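Local coordinates for protein 4-hydroxybutyrate CoA-transferase (Porphyromonas gingivalis, PDB 3EH7) that probably transfers coenzyme A between acyl-CoA thioesters and carboxylic acids such as acetate or 4-hydroxybutyrate, at residues T272-S277 with V290-V295; F138-D143 with R161-V166; Y144-A149 with H167-I172. All blocks are in the same frame, centred on the assembly; numbering follows the deposited sequence.

Contact 1: T272-S277 with V290-V295; sequences TFLMGS and VELYPV
Thr-272 and Leu-292 bring the two backbones nearest, their CA atoms 5.0 Å apart, and the touching parts run in directions 124° apart. Thr-272 makes the one hydrogen bond across: its OG1 donates to Tyr-293 O over 2.7 Å, lying in the carbonyl plane with a C=O...donor angle of 153°. With OG1 anti to the backbone N (chi1 -161°), the hydroxyl of Thr-272 reaches the carbonyl just before Pro-294, while its CG2 lies 4.2 Å from Val-295 CG2. The CA-H of Thr-272 approaches the same Tyr-293 O, a second, weaker contact on that acceptor. Leu-292 fills the middle, its CD1 resting 3.7 Å from Thr-272 O and its CD2 turned to Leu-274, where it meets CG at 4.1 Å. Leu-274 CD1 also approaches Val-290 CG1, at 4.3 Å. Tyr-293 turns away; its OH donates to Glu-291 OE1 from above the carboxylate plane, and Glu-291 OE2 has a salt bridge to Lys-268. The returning chain comes by way of helix 278-284, whose Ile-284 touches Leu-274 and Val-290. This is a beta-alpha-beta crossover of a Rossmann-like sheet, with strands 269-271 and 290-292 as parallel neighbours.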
ATOM      1  N   THR A 272     -14.471  -8.459 -11.577  1.00 19.13           N
ATOM      2  CA  THR A 272     -15.469  -8.082 -10.574  1.00 18.83           C
ATOM      3  C   THR A 272     -16.623  -7.301 -11.171  1.00 19.71           C
ATOM      4  O   THR A 272     -17.714  -7.347 -10.630  1.00 20.89           O
ATOM      5  CB  THR A 272     -14.823  -7.391  -9.336  1.00 19.34           C
ATOM      6  OG1 THR A 272     -15.724  -7.445  -8.225  1.00 18.61           O
ATOM      7  CG2 THR A 272     -14.380  -5.939  -9.599  1.00 18.53           C
ATOM      8  N   PHE A 273     -16.412  -6.638 -12.317  1.00 20.25           N
ATOM      9  CA  PHE A 273     -17.492  -6.029 -13.107  1.00 19.78           C
ATOM     10  C   PHE A 273     -17.099  -6.012 -14.591  1.00 20.91           C
ATOM     11  O   PHE A 273     -15.927  -6.251 -14.959  1.00 18.69           O
ATOM     12  CB  PHE A 273     -17.927  -4.640 -12.560  1.00 20.27           C
ATOM     13  CG  PHE A 273     -17.028  -3.471 -12.949  1.00 19.96           C
ATOM     14  CD1 PHE A 273     -15.873  -3.180 -12.212  1.00 22.36           C
ATOM     15  CD2 PHE A 273     -17.347  -2.655 -14.022  1.00 19.26           C
ATOM     16  CE1 PHE A 273     -15.031  -2.104 -12.539  1.00 21.98           C
ATOM     17  CE2 PHE A 273     -16.496  -1.558 -14.392  1.00 20.53           C
ATOM     18  CZ  PHE A 273     -15.348  -1.279 -13.636  1.00 22.21           C
ATOM     19  N   LEU A 274     -18.100  -5.796 -15.445  1.00 21.56           N
ATOM     20  CA  LEU A 274     -17.905  -5.847 -16.910  1.00 22.75           C
ATOM     21  C   LEU A 274     -18.651  -4.711 -17.560  1.00 23.64           C
ATOM     22  O   LEU A 274     -19.699  -4.289 -17.064  1.00 23.29           O
ATOM     23  CB  LEU A 274     -18.452  -7.146 -17.487  1.00 21.97           C
ATOM     24  CG  LEU A 274     -17.833  -8.422 -16.950  1.00 23.06           C
ATOM     25  CD1 LEU A 274     -18.630  -9.631 -17.390  1.00 21.23           C
ATOM     26  CD2 LEU A 274     -16.346  -8.529 -17.362  1.00 21.76           C
HETATM   27  N   MSE A 275     -18.089  -4.202 -18.654  1.00 24.70           N
HETATM   28  CA  MSE A 275     -18.758  -3.204 -19.486  0.50 24.58           C
HETATM   29  C   MSE A 275     -18.200  -3.240 -20.907  1.00 25.48           C
HETATM   30  O   MSE A 275     -16.992  -3.391 -21.096  1.00 25.81           O
HETATM   31  CB  MSE A 275     -18.576  -1.809 -18.889  0.50 24.36           C
HETATM   32  CG  MSE A 275     -19.207  -0.712 -19.723  0.50 23.11           C
HETATM   33 SE   MSE A 275     -19.450   0.930 -18.740  0.40 21.02          SE
HETATM   34  CE  MSE A 275     -18.524   0.459 -17.115  0.50 20.90           C
ATOM     35  N   GLY A 276     -19.075  -3.108 -21.896  1.00 25.69           N
ATOM     36  CA  GLY A 276     -18.642  -3.138 -23.287  1.00 26.37           C
ATOM     37  C   GLY A 276     -19.830  -3.052 -24.197  1.00 26.34           C
ATOM     38  O   GLY A 276     -20.846  -2.493 -23.822  1.00 27.02           O
ATOM     39  N   SER A 277     -19.710  -3.614 -25.392  1.00 26.91           N
ATOM     40  CA  SER A 277     -20.781  -3.573 -26.357  1.00 27.36           C
ATOM     41  C   SER A 277     -21.805  -4.647 -26.036  1.00 28.58           C
ATOM     42  O   SER A 277     -21.586  -5.526 -25.197  1.00 27.93           O
ATOM     43  CB  SER A 277     -20.248  -3.793 -27.777  1.00 27.05           C
ATOM     44  OG  SER A 277     -19.865  -5.146 -27.955  1.00 25.14           O
ATOM     45  N   VAL A 290     -16.375 -17.374 -17.877  1.00 22.50           N
ATOM     46  CA  VAL A 290     -16.347 -16.037 -17.308  1.00 21.88           C
ATOM     47  C   VAL A 290     -16.901 -16.133 -15.904  1.00 21.86           C
ATOM     48  O   VAL A 290     -18.030 -16.615 -15.720  1.00 21.93           O
ATOM     49  CB  VAL A 290     -17.224 -15.034 -18.100  1.00 21.71           C
ATOM     50  CG1 VAL A 290     -17.208 -13.645 -17.433  1.00 21.94           C
ATOM     51  CG2 VAL A 290     -16.776 -14.942 -19.561  1.00 21.96           C
ATOM     52  N   GLU A 291     -16.106 -15.700 -14.916  1.00 20.50           N
ATOM     53  CA  GLU A 291     -16.520 -15.761 -13.542  1.00 20.78           C
ATOM     54  C   GLU A 291     -16.308 -14.414 -12.865  1.00 20.56           C
ATOM     55  O   GLU A 291     -15.188 -13.880 -12.854  1.00 18.86           O
ATOM     56  CB  GLU A 291     -15.773 -16.893 -12.800  1.00 21.16           C
ATOM     57  CG  GLU A 291     -16.228 -18.260 -13.245  1.00 22.01           C
ATOM     58  CD  GLU A 291     -15.517 -19.416 -12.544  1.00 25.74           C
ATOM     59  OE1 GLU A 291     -14.546 -19.186 -11.787  1.00 27.55           O
ATOM     60  OE2 GLU A 291     -15.904 -20.570 -12.818  1.00 29.34           O
ATOM     61  N   LEU A 292     -17.399 -13.845 -12.349  1.00 20.29           N
ATOM     62  CA  LEU A 292     -17.294 -12.662 -11.515  1.00 20.42           C
ATOM     63  C   LEU A 292     -17.350 -13.047 -10.054  1.00 20.12           C
ATOM     64  O   LEU A 292     -18.086 -13.970  -9.671  1.00 20.66           O
ATOM     65  CB  LEU A 292     -18.372 -11.632 -11.803  1.00 19.80           C
ATOM     66  CG  LEU A 292     -18.397 -10.973 -13.185  1.00 24.58           C
ATOM     67  CD1 LEU A 292     -19.093  -9.600 -13.170  1.00 21.33           C
ATOM     68  CD2 LEU A 292     -16.997 -10.921 -13.841  1.00 23.45           C
ATOM     69  N   TYR A 293     -16.549 -12.331  -9.256  1.00 20.76           N
ATOM     70  CA  TYR A 293     -16.556 -12.437  -7.793  1.00 20.48           C
ATOM     71  C   TYR A 293     -16.603 -11.030  -7.212  1.00 20.68           C
ATOM     72  O   TYR A 293     -16.247 -10.051  -7.880  1.00 20.57           O
ATOM     73  CB  TYR A 293     -15.304 -13.136  -7.285  1.00 20.45           C
ATOM     74  CG  TYR A 293     -15.074 -14.520  -7.821  1.00 21.85           C
ATOM     75  CD1 TYR A 293     -14.485 -14.717  -9.064  1.00 23.37           C
ATOM     76  CD2 TYR A 293     -15.442 -15.645  -7.071  1.00 21.09           C
ATOM     77  CE1 TYR A 293     -14.272 -15.995  -9.553  1.00 22.14           C
ATOM     78  CE2 TYR A 293     -15.255 -16.910  -7.541  1.00 22.28           C
ATOM     79  CZ  TYR A 293     -14.655 -17.101  -8.772  1.00 24.11           C
ATOM     80  OH  TYR A 293     -14.484 -18.403  -9.242  1.00 21.45           O
ATOM     81  N   PRO A 294     -17.030 -10.917  -5.952  1.00 20.68           N
ATOM     82  CA  PRO A 294     -17.032  -9.614  -5.323  1.00 20.74           C
ATOM     83  C   PRO A 294     -15.628  -9.028  -5.170  1.00 20.41           C
ATOM     84  O   PRO A 294     -14.593  -9.746  -5.153  1.00 20.37           O
ATOM     85  CB  PRO A 294     -17.724  -9.853  -3.970  1.00 20.42           C
ATOM     86  CG  PRO A 294     -17.788 -11.309  -3.791  1.00 21.09           C
ATOM     87  CD  PRO A 294     -17.665 -11.952  -5.121  1.00 20.91           C
ATOM     88  N   VAL A 295     -15.597  -7.710  -5.080  1.00 20.48           N
ATOM     89  CA  VAL A 295     -14.338  -6.999  -5.188  1.00 19.62           C
ATOM     90  C   VAL A 295     -13.336  -7.351  -4.060  1.00 20.73           C
ATOM     91  O   VAL A 295     -12.114  -7.279  -4.273  1.00 19.28           O
ATOM     92  CB  VAL A 295     -14.562  -5.472  -5.328  1.00 19.32           C
ATOM     93  CG1 VAL A 295     -15.161  -4.856  -4.002  1.00 17.53           C
ATOM     94  CG2 VAL A 295     -13.241  -4.782  -5.774  1.00 15.87           C
TER

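Contact 2: F138-D143 with R161-V166; sequences FGVSCD and RQMPYV
Phe-138 meets Met-163 (a selenomethionine here) through its backbone carbonyl: Phe-138 O lies 3.5 Å from the terminal CE of Met-163, while the Phe-138 ring packs on Val-125 and Leu-127 of strand 122-127. Phe-138 O also accepts the N-H of Ser-141 at 3.1 Å, closing a type II' turn. Gly-139, at the next position, has a positive phi of 52° and is closely covered by the other segment. Gly-139 CA approaches Pro-164 O at 3.2 Å, a CA-H...O contact bent to 121° at the hydrogen, and also lies 3.9 Å from Met-163 SE. Gly-139 O faces Val-166, 3.4 Å from its CB, and gains a hydrogen bond from Asn-170 ND2. Val-140 spreads its two methyls over different neighbours: CG2 of Val-140 meets Met-163 SE at 3.8 Å, and CG1 meets Pro-164 CG at 4.0 Å. Met-163 reaches this spot because its chain leaves anti to the backbone N and then bends at chi2 (71°), wrapping SE and CE alongside the turn. Beyond Val-140, Ser-141 turns its hydroxyl to His-35 O. With no hydrogen bond joining the two segments directly, their fit rests on shape and apolar packing; Ser-137 OG, bonded to both Gly-139 N and Val-166 N, supplies a polar bridge between the two loops.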
ATOM      1  N   PHE A 138     -26.064 -11.245 -10.421  1.00 21.32           N
ATOM      2  CA  PHE A 138     -25.779  -9.809 -10.457  1.00 20.77           C
ATOM      3  C   PHE A 138     -25.294  -9.383 -11.849  1.00 21.16           C
ATOM      4  O   PHE A 138     -24.951  -8.225 -12.062  1.00 21.14           O
ATOM      5  CB  PHE A 138     -24.779  -9.428  -9.356  1.00 20.80           C
ATOM      6  CG  PHE A 138     -25.351  -9.503  -7.965  1.00 20.32           C
ATOM      7  CD1 PHE A 138     -25.312 -10.696  -7.245  1.00 19.38           C
ATOM      8  CD2 PHE A 138     -25.942  -8.380  -7.375  1.00 20.10           C
ATOM      9  CE1 PHE A 138     -25.865 -10.788  -5.965  1.00 20.40           C
ATOM     10  CE2 PHE A 138     -26.496  -8.458  -6.074  1.00 21.17           C
ATOM     11  CZ  PHE A 138     -26.440  -9.672  -5.362  1.00 19.41           C
ATOM     12  N   GLY A 139     -25.327 -10.301 -12.818  1.00 21.24           N
ATOM     13  CA  GLY A 139     -24.895  -9.997 -14.185  1.00 20.85           C
ATOM     14  C   GLY A 139     -23.497  -9.360 -14.227  1.00 20.76           C
ATOM     15  O   GLY A 139     -22.541  -9.888 -13.660  1.00 20.42           O
ATOM     16  N   VAL A 140     -23.420  -8.202 -14.867  1.00 20.08           N
ATOM     17  CA  VAL A 140     -22.178  -7.502 -15.134  1.00 20.88           C
ATOM     18  C   VAL A 140     -21.631  -6.682 -13.941  1.00 21.10           C
ATOM     19  O   VAL A 140     -20.576  -6.099 -14.062  1.00 21.74           O
ATOM     20  CB  VAL A 140     -22.336  -6.518 -16.372  1.00 21.15           C
ATOM     21  CG1 VAL A 140     -22.702  -7.277 -17.641  1.00 21.52           C
ATOM     22  CG2 VAL A 140     -23.379  -5.442 -16.098  1.00 19.62           C
ATOM     23  N   SER A 141     -22.346  -6.631 -12.812  1.00 21.13           N
ATOM     24  CA  SER A 141     -21.940  -5.824 -11.654  1.00 20.99           C
ATOM     25  C   SER A 141     -21.962  -6.608 -10.344  1.00 20.47           C
ATOM     26  O   SER A 141     -22.969  -6.668  -9.651  1.00 21.31           O
ATOM     27  CB  SER A 141     -22.802  -4.558 -11.564  1.00 21.14           C
ATOM     28  OG  SER A 141     -22.610  -3.773 -12.731  1.00 20.18           O
ATOM     29  N   CYS A 142     -20.828  -7.223 -10.023  1.00 20.34           N
ATOM     30  CA  CYS A 142     -20.654  -7.970  -8.790  1.00 19.68           C
ATOM     31  C   CYS A 142     -19.990  -7.045  -7.787  1.00 20.31           C
ATOM     32  O   CYS A 142     -20.638  -6.598  -6.825  1.00 19.96           O
ATOM     33  CB  CYS A 142     -19.843  -9.245  -9.041  1.00 19.46           C
ATOM     34  SG  CYS A 142     -19.723 -10.379  -7.616  1.00 20.53           S
ATOM     35  N   ASP A 143     -18.701  -6.759  -8.001  1.00 20.11           N
ATOM     36  CA  ASP A 143     -18.025  -5.631  -7.325  1.00 20.57           C
ATOM     37  C   ASP A 143     -18.401  -5.390  -5.840  1.00 20.09           C
ATOM     38  O   ASP A 143     -18.166  -6.252  -4.999  1.00 21.01           O
ATOM     39  CB  ASP A 143     -18.122  -4.381  -8.227  1.00 21.02           C
ATOM     40  CG  ASP A 143     -19.548  -4.043  -8.663  1.00 22.23           C
ATOM     41  OD1 ASP A 143     -20.325  -3.513  -7.832  1.00 24.00           O
ATOM     42  OD2 ASP A 143     -19.876  -4.264  -9.854  1.00 22.86           O
ATOM     43  N   ARG A 161     -34.748  -8.421 -18.170  1.00 19.57           N
ATOM     44  CA  ARG A 161     -34.696  -9.563 -19.090  1.00 20.80           C
ATOM     45  C   ARG A 161     -33.393  -9.544 -19.878  1.00 21.61           C
ATOM     46  O   ARG A 161     -32.940 -10.585 -20.347  1.00 21.48           O
ATOM     47  CB  ARG A 161     -35.852  -9.574 -20.090  1.00 20.63           C
ATOM     48  CG  ARG A 161     -37.260  -9.322 -19.559  1.00 20.34           C
ATOM     49  CD  ARG A 161     -37.577 -10.049 -18.316  1.00 20.60           C
ATOM     50  NE  ARG A 161     -39.016 -10.177 -18.100  1.00 20.19           N
ATOM     51  CZ  ARG A 161     -39.852  -9.184 -17.811  1.00 19.07           C
ATOM     52  NH1 ARG A 161     -41.143  -9.447 -17.663  1.00 16.65           N
ATOM     53  NH2 ARG A 161     -39.422  -7.932 -17.664  1.00 21.08           N
ATOM     54  N   GLN A 162     -32.799  -8.362 -20.022  1.00 22.64           N
ATOM     55  CA  GLN A 162     -31.592  -8.215 -20.821  1.00 23.78           C
ATOM     56  C   GLN A 162     -30.306  -8.203 -20.007  1.00 24.08           C
ATOM     57  O   GLN A 162     -29.231  -8.122 -20.593  1.00 24.83           O
ATOM     58  CB  GLN A 162     -31.706  -6.976 -21.715  1.00 24.34           C
ATOM     59  CG  GLN A 162     -32.872  -7.077 -22.679  1.00 26.81           C
ATOM     60  CD  GLN A 162     -32.834  -6.050 -23.777  1.00 29.65           C
ATOM     61  OE1 GLN A 162     -31.773  -5.793 -24.347  1.00 33.96           O
ATOM     62  NE2 GLN A 162     -33.998  -5.452 -24.092  1.00 28.03           N
HETATM   63  N   MSE A 163     -30.396  -8.290 -18.679  1.00 23.81           N
HETATM   64  CA  MSE A 163     -29.195  -8.449 -17.867  1.00 23.77           C
HETATM   65  C   MSE A 163     -28.719  -9.897 -17.976  1.00 24.48           C
HETATM   66  O   MSE A 163     -29.475 -10.837 -17.667  1.00 23.41           O
HETATM   67  CB  MSE A 163     -29.446  -8.120 -16.413  1.00 23.50           C
HETATM   68  CG  MSE A 163     -28.216  -8.363 -15.545  1.00 23.61           C
HETATM   69 SE   MSE A 163     -26.821  -7.058 -15.880  0.80 19.52          SE
HETATM   70  CE  MSE A 163     -26.884  -6.200 -14.154  1.00 15.22           C
ATOM     71  N   PRO A 164     -27.476 -10.093 -18.433  1.00 24.70           N
ATOM     72  CA  PRO A 164     -27.043 -11.462 -18.654  1.00 25.19           C
ATOM     73  C   PRO A 164     -26.855 -12.228 -17.351  1.00 24.91           C
ATOM     74  O   PRO A 164     -26.680 -11.624 -16.300  1.00 23.76           O
ATOM     75  CB  PRO A 164     -25.705 -11.305 -19.391  1.00 25.65           C
ATOM     76  CG  PRO A 164     -25.261  -9.945 -19.089  1.00 25.30           C
ATOM     77  CD  PRO A 164     -26.487  -9.115 -18.906  1.00 24.87           C
ATOM     78  N   TYR A 165     -26.936 -13.551 -17.440  1.00 25.02           N
ATOM     79  CA  TYR A 165     -26.685 -14.427 -16.294  1.00 25.72           C
ATOM     80  C   TYR A 165     -25.210 -14.710 -16.310  1.00 24.72           C
ATOM     81  O   TYR A 165     -24.709 -15.315 -17.253  1.00 25.99           O
ATOM     82  CB  TYR A 165     -27.488 -15.725 -16.406  1.00 26.25           C
ATOM     83  CG  TYR A 165     -27.288 -16.684 -15.234  1.00 28.86           C
ATOM     84  CD1 TYR A 165     -26.228 -17.596 -15.236  1.00 30.45           C
ATOM     85  CD2 TYR A 165     -28.143 -16.671 -14.137  1.00 29.46           C
ATOM     86  CE1 TYR A 165     -26.029 -18.463 -14.197  1.00 30.56           C
ATOM     87  CE2 TYR A 165     -27.961 -17.563 -13.081  1.00 31.29           C
ATOM     88  CZ  TYR A 165     -26.888 -18.447 -13.128  1.00 32.15           C
ATOM     89  OH  TYR A 165     -26.656 -19.338 -12.111  1.00 38.28           O
ATOM     90  N   VAL A 166     -24.496 -14.205 -15.316  1.00 23.33           N
ATOM     91  CA  VAL A 166     -23.035 -14.332 -15.284  1.00 22.03           C
ATOM     92  C   VAL A 166     -22.594 -15.219 -14.126  1.00 21.92           C
ATOM     93  O   VAL A 166     -23.033 -15.050 -12.966  1.00 20.65           O
ATOM     94  CB  VAL A 166     -22.340 -12.948 -15.213  1.00 22.38           C
ATOM     95  CG1 VAL A 166     -20.795 -13.073 -15.142  1.00 20.77           C
ATOM     96  CG2 VAL A 166     -22.767 -12.097 -16.430  1.00 20.94           C
TER

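Contact 3: Y144-A149 with H167-I172; sequences YSKPAA and HGDNLI
Lys-146 reaches from helix 145-151 to the turn at Asp-169, and its side chain makes most of the contact. The closely packed part is its aliphatic stem. The chain leaves anti to the backbone N (chi1 167°) and stays extended through chi3, which lays CD and CE against the backbone of Asp-169 to Leu-171; the bend at chi4 (-70°) then turns NZ to the Asp-169 carboxylate. Lys-146 CD comes within 3.4 Å of Asp-169 O, and Lys-146 CE sits between that oxygen and Leu-171 O, 3.5 Å from the latter. Deeper in the protein, Ala-149 and Ile-172 add a small apolar patch: the methyl CB of Ala-149 meets the CD1 end of Ile-172 at 4.0 Å. Ile-172 also touches Leu-127 and Ala-149 touches Val-125, so this patch merges with packing on strand 122-127.

The outer side is looser. Asp-169, the centre of an inverse gamma turn, is exposed to solvent, and its side chain crosses that of Lys-146 at about a right angle. The salt bridge from Lys-146 NZ to Asp-169 OD1 is long at 3.3 Å and weak as a hydrogen bond. NZ has a stronger partner in Glu-150, one helical turn further on, so the ammonium is shared between two carboxylates, which would probably favour its charged form. Asn-170 ND2 binds Val-166 O, tying the turn to the loop before it.

Around the contact, strand 171-173 pairs antiparallel with strand 135-137, while strand 167-168 joins strand 290-292 at the edge of the larger mixed sheet. Helix 145-151 packs through Pro-147 on Pro-110 of helix 109-114, and through Ala-149 against the parallel sheet containing strand 122-127.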
ATOM      1  N   TYR A 144     -18.940  -4.229  -5.496  1.00 20.10           N
ATOM      2  CA  TYR A 144     -19.494  -4.006  -4.174  1.00 20.28           C
ATOM      3  C   TYR A 144     -21.017  -4.132  -4.201  1.00 19.78           C
ATOM      4  O   TYR A 144     -21.660  -4.051  -3.164  1.00 19.06           O
ATOM      5  CB  TYR A 144     -19.122  -2.610  -3.651  1.00 20.93           C
ATOM      6  CG  TYR A 144     -19.795  -1.497  -4.438  1.00 22.07           C
ATOM      7  CD1 TYR A 144     -21.051  -1.019  -4.084  1.00 24.94           C
ATOM      8  CD2 TYR A 144     -19.202  -0.983  -5.582  1.00 23.64           C
ATOM      9  CE1 TYR A 144     -21.660  -0.026  -4.822  1.00 24.52           C
ATOM     10  CE2 TYR A 144     -19.806   0.001  -6.327  1.00 22.21           C
ATOM     11  CZ  TYR A 144     -21.032   0.482  -5.943  1.00 25.44           C
ATOM     12  OH  TYR A 144     -21.624   1.463  -6.705  1.00 26.64           O
ATOM     13  N   SER A 145     -21.590  -4.252  -5.401  1.00 20.41           N
ATOM     14  CA  SER A 145     -23.040  -4.294  -5.578  1.00 19.82           C
ATOM     15  C   SER A 145     -23.617  -5.498  -4.860  1.00 20.73           C
ATOM     16  O   SER A 145     -24.632  -5.390  -4.155  1.00 22.39           O
ATOM     17  CB  SER A 145     -23.404  -4.339  -7.072  1.00 20.58           C
ATOM     18  OG  SER A 145     -22.852  -3.248  -7.802  1.00 18.97           O
ATOM     19  N   LYS A 146     -22.970  -6.652  -5.018  1.00 20.55           N
ATOM     20  CA  LYS A 146     -23.405  -7.872  -4.342  1.00 20.11           C
ATOM     21  C   LYS A 146     -23.259  -7.768  -2.824  1.00 20.27           C
ATOM     22  O   LYS A 146     -24.239  -8.007  -2.114  1.00 19.14           O
ATOM     23  CB  LYS A 146     -22.684  -9.095  -4.904  1.00 20.17           C
ATOM     24  CG  LYS A 146     -22.808 -10.392  -4.100  1.00 19.67           C
ATOM     25  CD  LYS A 146     -22.354 -11.568  -4.969  1.00 20.85           C
ATOM     26  CE  LYS A 146     -22.609 -12.895  -4.357  1.00 25.48           C
ATOM     27  NZ  LYS A 146     -21.746 -13.091  -3.256  1.00 28.37           N
ATOM     28  N   PRO A 147     -22.055  -7.400  -2.330  1.00 21.26           N
ATOM     29  CA  PRO A 147     -21.909  -7.133  -0.903  1.00 21.73           C
ATOM     30  C   PRO A 147     -22.938  -6.133  -0.365  1.00 22.07           C
ATOM     31  O   PRO A 147     -23.459  -6.351   0.713  1.00 22.08           O
ATOM     32  CB  PRO A 147     -20.504  -6.572  -0.792  1.00 21.71           C
ATOM     33  CG  PRO A 147     -19.754  -7.201  -1.913  1.00 21.83           C
ATOM     34  CD  PRO A 147     -20.733  -7.488  -2.994  1.00 21.17           C
ATOM     35  N   ALA A 148     -23.263  -5.085  -1.123  1.00 22.32           N
ATOM     36  CA  ALA A 148     -24.281  -4.132  -0.666  1.00 22.37           C
ATOM     37  C   ALA A 148     -25.644  -4.814  -0.506  1.00 21.58           C
ATOM     38  O   ALA A 148     -26.310  -4.647   0.517  1.00 21.89           O
ATOM     39  CB  ALA A 148     -24.380  -2.930  -1.611  1.00 21.41           C
ATOM     40  N   ALA A 149     -26.053  -5.573  -1.509  1.00 21.59           N
ATOM     41  CA  ALA A 149     -27.321  -6.295  -1.467  1.00 21.20           C
ATOM     42  C   ALA A 149     -27.348  -7.272  -0.282  1.00 22.57           C
ATOM     43  O   ALA A 149     -28.393  -7.501   0.302  1.00 22.26           O
ATOM     44  CB  ALA A 149     -27.568  -7.045  -2.762  1.00 20.13           C
ATOM     45  N   HIS A 167     -21.691 -16.125 -14.459  1.00 21.17           N
ATOM     46  CA  HIS A 167     -21.168 -17.100 -13.536  1.00 21.55           C
ATOM     47  C   HIS A 167     -20.212 -16.535 -12.508  1.00 21.33           C
ATOM     48  O   HIS A 167     -19.862 -15.347 -12.546  1.00 21.71           O
ATOM     49  CB  HIS A 167     -20.498 -18.222 -14.329  1.00 21.73           C
ATOM     50  CG  HIS A 167     -21.476 -19.084 -15.056  1.00 22.87           C
ATOM     51  ND1 HIS A 167     -22.184 -20.082 -14.436  1.00 23.41           N
ATOM     52  CD2 HIS A 167     -21.904 -19.063 -16.343  1.00 24.87           C
ATOM     53  CE1 HIS A 167     -22.994 -20.654 -15.311  1.00 23.78           C
ATOM     54  NE2 HIS A 167     -22.834 -20.062 -16.478  1.00 22.51           N
ATOM     55  N   GLY A 168     -19.795 -17.408 -11.593  1.00 20.52           N
ATOM     56  CA  GLY A 168     -18.911 -17.063 -10.470  1.00 21.02           C
ATOM     57  C   GLY A 168     -19.705 -16.956  -9.176  1.00 20.47           C
ATOM     58  O   GLY A 168     -20.837 -17.427  -9.104  1.00 20.95           O
ATOM     59  N   ASP A 169     -19.113 -16.336  -8.160  1.00 20.27           N
ATOM     60  CA  ASP A 169     -19.798 -16.071  -6.880  1.00 19.50           C
ATOM     61  C   ASP A 169     -20.629 -14.806  -7.052  1.00 19.66           C
ATOM     62  O   ASP A 169     -20.270 -13.737  -6.598  1.00 17.89           O
ATOM     63  CB  ASP A 169     -18.797 -15.925  -5.742  1.00 19.60           C
ATOM     64  CG  ASP A 169     -19.465 -15.655  -4.406  1.00 20.63           C
ATOM     65  OD1 ASP A 169     -20.640 -16.058  -4.207  1.00 21.32           O
ATOM     66  OD2 ASP A 169     -18.796 -15.044  -3.544  1.00 24.39           O
ATOM     67  N   ASN A 170     -21.757 -14.961  -7.743  1.00 19.41           N
ATOM     68  CA  ASN A 170     -22.440 -13.836  -8.343  1.00 19.08           C
ATOM     69  C   ASN A 170     -23.955 -14.015  -8.356  1.00 18.75           C
ATOM     70  O   ASN A 170     -24.627 -13.507  -9.261  1.00 20.07           O
ATOM     71  CB  ASN A 170     -21.937 -13.711  -9.777  1.00 18.90           C
ATOM     72  CG  ASN A 170     -22.246 -12.388 -10.396  1.00 19.90           C
ATOM     73  OD1 ASN A 170     -22.240 -11.338  -9.730  1.00 19.88           O
ATOM     74  ND2 ASN A 170     -22.480 -12.413 -11.712  1.00 20.56           N
ATOM     75  N   LEU A 171     -24.473 -14.705  -7.345  1.00 18.39           N
ATOM     76  CA  LEU A 171     -25.897 -15.018  -7.242  1.00 18.86           C
ATOM     77  C   LEU A 171     -26.470 -14.514  -5.938  1.00 18.52           C
ATOM     78  O   LEU A 171     -25.754 -14.275  -4.971  1.00 18.72           O
ATOM     79  CB  LEU A 171     -26.140 -16.518  -7.312  1.00 18.25           C
ATOM     80  CG  LEU A 171     -25.692 -17.265  -8.575  1.00 19.54           C
ATOM     81  CD1 LEU A 171     -25.913 -18.742  -8.370  1.00 18.49           C
ATOM     82  CD2 LEU A 171     -26.397 -16.769  -9.844  1.00 17.13           C
ATOM     83  N   ILE A 172     -27.786 -14.357  -5.935  1.00 18.94           N
ATOM     84  CA  ILE A 172     -28.526 -14.045  -4.738  1.00 18.86           C
ATOM     85  C   ILE A 172     -29.899 -14.682  -4.898  1.00 18.45           C
ATOM     86  O   ILE A 172     -30.489 -14.666  -5.992  1.00 18.91           O
ATOM     87  CB  ILE A 172     -28.625 -12.507  -4.497  1.00 18.60           C
ATOM     88  CG1 ILE A 172     -29.226 -12.205  -3.129  1.00 19.39           C
ATOM     89  CG2 ILE A 172     -29.401 -11.795  -5.650  1.00 18.92           C
ATOM     90  CD1 ILE A 172     -29.217 -10.726  -2.771  1.00 17.06           C
TER

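In the fold
Contacts 2 and 3 interlock along the chain, their segments alternating between residues 138 and 172, whereas contact 1 follows later in sequence. The centres lie close together: about 8 Å between contacts 1 and 2, 9 Å between 2 and 3, and 10 Å between 1 and 3. Contact 1 joins contact 2 through probable backbone hydrogen bonds, Leu-274 to Val-140 and Asp-143 to Thr-272. Contact 3 meets contact 1 in the mixed sheet, where strands 167-168 and 290-292 are neighbours. Contacts 2 and 3 also pack on strand 122-127, so the group probably helps join the parallel sheet containing that strand to the mixed sheet containing 290-292.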